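Local coordinates for protein peptide amidase (Stenotrophomonas maltophilia, PDB 1M22) that probably hydrolyses amide bonds as a peptide amidase of the amidase signature family, at residues A[81-89]-A[177-185]. Numbering follows the deposited sequence.
Sequences IPLLLKDNI and LASVAIGTE
The hydroxyl oxygen of Thr184 receives two donors from segment 81-89: Lys86 NZ at 2.9 Å from OG1, and Asn88 ND2 at 3.0 Å. The hydrogen bond from the Asn88 amide is nearly straight, 169° at the hydrogen, and OG1 lies in the amide plane; OD1 of that amide, buried here, has no hydrogen-bonding partner. Lys86 reaches the hydroxyl with its chain fully extended and CG anti to the backbone N (chi1 -177°), crossing the threonine side chain at about a right angle, and NZ adds a weak bond to Thr184 O. NZ is also hydrogen-bonded to Ser165 OG and Ser166 OG. Lys86, Ser165 and the nucleophile Ser189 are active-site residues; Thr184 contacts the lysine directly, and Asn88 is second shell, its ND2 bond probably helping to position Thr184 OG1. Lys86 and Thr184 lie toward the C-terminal ends of strands 82-86 and 180-185, parallel neighbours in the eleven-stranded mixed sheet of the amidase signature fold, their axes approaching to 4.7 Å. The backbone ladder pairs Leu84 N with Val180 O (3.2 Å), Ile182 N with Leu84 O (3.0 Å) and Lys86 N with Ile182 O (3.1 Å). Ile182 O takes a further bond from Ser169 OG, while Ser179 N donates to Pro82 O. On one face of the sheet, Leu85 CD2 lies alongside Ile182 CG1; Ile89, from the loop beyond strand 82-86, brings CD1 to 3.6 Å from Ile182 CG2, the two side chains crossing roughly perpendicularly. Leu84 projects from the other face, where helix 167-174 packs on it, and its CD1 touches Ala178 CB at 3.6 Å.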
loop_
_atom_site.group_PDB
_atom_site.type_symbol
_atom_site.label_atom_id
_atom_site.label_comp_id
_atom_site.label_asym_id
_atom_site.label_seq_id
_atom_site.Cartn_x
_atom_site.Cartn_y
_atom_site.Cartn_z
ATOM N N ILE A 81 11.746 4.893 14.999
ATOM C CA ILE A 81 10.704 5.461 14.138
ATOM C C ILE A 81 9.368 4.726 14.288
ATOM O O ILE A 81 9.293 3.523 14.060
ATOM C CB ILE A 81 11.142 5.403 12.654
ATOM C CG1 ILE A 81 12.403 6.245 12.449
ATOM C CG2 ILE A 81 10.009 5.876 11.749
ATOM C CD1 ILE A 81 12.214 7.731 12.678
ATOM N N PRO A 82 8.299 5.445 14.679
ATOM C CA PRO A 82 6.977 4.823 14.850
ATOM C C PRO A 82 6.228 4.635 13.536
ATOM O O PRO A 82 6.153 5.558 12.719
ATOM C CB PRO A 82 6.236 5.801 15.767
ATOM C CG PRO A 82 7.331 6.620 16.402
ATOM C CD PRO A 82 8.313 6.787 15.278
ATOM N N LEU A 83 5.650 3.452 13.351
ATOM C CA LEU A 83 4.903 3.155 12.136
ATOM C C LEU A 83 3.631 2.359 12.406
ATOM O O LEU A 83 3.426 1.843 13.508
ATOM C CB LEU A 83 5.802 2.403 11.146
ATOM C CG LEU A 83 6.465 1.092 11.580
ATOM C CD1 LEU A 83 5.439 -0.036 11.619
ATOM C CD2 LEU A 83 7.583 0.749 10.599
ATOM N N LEU A 84 2.773 2.279 11.393
ATOM C CA LEU A 84 1.512 1.542 11.481
ATOM C C LEU A 84 1.478 0.431 10.435
ATOM O O LEU A 84 2.091 0.552 9.374
ATOM C CB LEU A 84 0.333 2.494 11.278
ATOM C CG LEU A 84 0.046 3.444 12.447
ATOM C CD1 LEU A 84 -0.783 4.614 11.953
ATOM C CD2 LEU A 84 -0.681 2.701 13.563
ATOM N N LEU A 85 0.745 -0.640 10.734
ATOM C CA LEU A 85 0.641 -1.796 9.845
ATOM C C LEU A 85 -0.797 -2.123 9.470
ATOM O O LEU A 85 -1.657 -2.205 10.347
ATOM C CB LEU A 85 1.224 -3.033 10.533
ATOM C CG LEU A 85 2.661 -3.005 11.048
ATOM C CD1 LEU A 85 2.887 -4.197 11.963
ATOM C CD2 LEU A 85 3.631 -3.021 9.878
ATOM N N LYS A 86 -1.061 -2.325 8.181
ATOM C CA LYS A 86 -2.400 -2.699 7.727
ATOM C C LYS A 86 -2.804 -3.957 8.510
ATOM O O LYS A 86 -1.985 -4.860 8.712
ATOM C CB LYS A 86 -2.371 -2.987 6.227
ATOM C CG LYS A 86 -3.719 -3.316 5.607
ATOM C CD LYS A 86 -3.563 -3.428 4.096
ATOM C CE LYS A 86 -4.870 -3.730 3.383
ATOM N NZ LYS A 86 -4.672 -3.776 1.906
ATOM N N ASP A 87 -4.068 -4.032 8.930
ATOM C CA ASP A 87 -4.504 -5.157 9.742
ATOM C C ASP A 87 -4.673 -6.529 9.109
ATOM O O ASP A 87 -5.446 -7.356 9.602
ATOM C CB ASP A 87 -5.757 -4.792 10.543
ATOM C CG ASP A 87 -5.961 -5.708 11.740
ATOM O OD1 ASP A 87 -4.957 -6.056 12.402
ATOM O OD2 ASP A 87 -7.118 -6.073 12.027
ATOM N N ASN A 88 -3.971 -6.772 8.007
ATOM C CA ASN A 88 -3.962 -8.111 7.427
ATOM C C ASN A 88 -2.534 -8.657 7.581
ATOM O O ASN A 88 -2.230 -9.768 7.152
ATOM C CB ASN A 88 -4.419 -8.132 5.953
ATOM C CG ASN A 88 -3.606 -7.229 5.048
ATOM O OD1 ASN A 88 -2.785 -6.436 5.498
ATOM N ND2 ASN A 88 -3.853 -7.341 3.746
ATOM N N ILE A 89 -1.678 -7.871 8.237
ATOM C CA ILE A 89 -0.280 -8.242 8.481
ATOM C C ILE A 89 -0.108 -8.673 9.943
ATOM O O ILE A 89 -0.376 -7.897 10.860
ATOM C CB ILE A 89 0.664 -7.040 8.202
ATOM C CG1 ILE A 89 0.489 -6.560 6.758
ATOM C CG2 ILE A 89 2.114 -7.436 8.481
ATOM C CD1 ILE A 89 1.212 -5.255 6.438
ATOM N N LEU A 177 -0.406 10.583 11.606
ATOM C CA LEU A 177 -0.699 9.759 12.775
ATOM C C LEU A 177 0.467 8.810 13.061
ATOM O O LEU A 177 0.473 8.104 14.064
ATOM C CB LEU A 177 -1.975 8.944 12.559
ATOM C CG LEU A 177 -3.258 9.721 12.261
ATOM C CD1 LEU A 177 -4.427 8.750 12.234
ATOM C CD2 LEU A 177 -3.493 10.795 13.315
ATOM N N ALA A 178 1.438 8.788 12.151
ATOM C CA ALA A 178 2.636 7.966 12.289
ATOM C C ALA A 178 3.652 8.486 11.283
ATOM O O ALA A 178 3.317 9.293 10.420
ATOM C CB ALA A 178 2.322 6.501 12.008
ATOM N N SER A 179 4.896 8.035 11.399
ATOM C CA SER A 179 5.935 8.465 10.471
ATOM C C SER A 179 5.684 7.866 9.095
ATOM O O SER A 179 5.676 8.578 8.092
ATOM C CB SER A 179 7.309 8.026 10.975
ATOM O OG SER A 179 8.298 8.217 9.980
ATOM N N VAL A 180 5.479 6.552 9.068
ATOM C CA VAL A 180 5.230 5.811 7.836
ATOM C C VAL A 180 4.280 4.656 8.141
ATOM O O VAL A 180 3.952 4.399 9.303
ATOM C CB VAL A 180 6.543 5.230 7.261
ATOM C CG1 VAL A 180 7.472 6.357 6.836
ATOM C CG2 VAL A 180 7.227 4.351 8.304
ATOM N N ALA A 181 3.845 3.955 7.102
ATOM C CA ALA A 181 2.942 2.824 7.273
ATOM C C ALA A 181 3.172 1.771 6.200
ATOM O O ALA A 181 3.818 2.029 5.182
ATOM C CB ALA A 181 1.488 3.292 7.231
ATOM N N ILE A 182 2.648 0.576 6.450
ATOM C CA ILE A 182 2.755 -0.524 5.503
ATOM C C ILE A 182 1.352 -0.885 5.032
ATOM O O ILE A 182 0.417 -0.992 5.838
ATOM C CB ILE A 182 3.366 -1.800 6.142
ATOM C CG1 ILE A 182 4.711 -1.489 6.803
ATOM C CG2 ILE A 182 3.540 -2.874 5.071
ATOM C CD1 ILE A 182 5.772 -0.993 5.849
ATOM N N GLY A 183 1.206 -1.051 3.724
ATOM C CA GLY A 183 -0.069 -1.457 3.166
ATOM C C GLY A 183 0.180 -2.703 2.338
ATOM O O GLY A 183 1.292 -3.232 2.333
ATOM N N THR A 184 -0.856 -3.203 1.671
ATOM C CA THR A 184 -0.700 -4.358 0.791
ATOM C C THR A 184 -1.538 -4.110 -0.450
ATOM O O THR A 184 -2.531 -3.379 -0.409
ATOM C CB THR A 184 -1.149 -5.719 1.424
ATOM O OG1 THR A 184 -2.579 -5.774 1.508
ATOM C CG2 THR A 184 -0.538 -5.914 2.797
ATOM N N GLU A 185 -1.117 -4.701 -1.561
ATOM C CA GLU A 185 -1.844 -4.546 -2.806
ATOM C C GLU A 185 -1.994 -5.862 -3.545
ATOM O O GLU A 185 -1.068 -6.678 -3.596
ATOM C CB GLU A 185 -1.153 -3.534 -3.739
ATOM C CG GLU A 185 -1.852 -3.421 -5.108
ATOM C CD GLU A 185 -1.612 -2.103 -5.844
ATOM O OE1 GLU A 185 -1.365 -1.067 -5.186
ATOM O OE2 GLU A 185 -1.706 -2.099 -7.092
#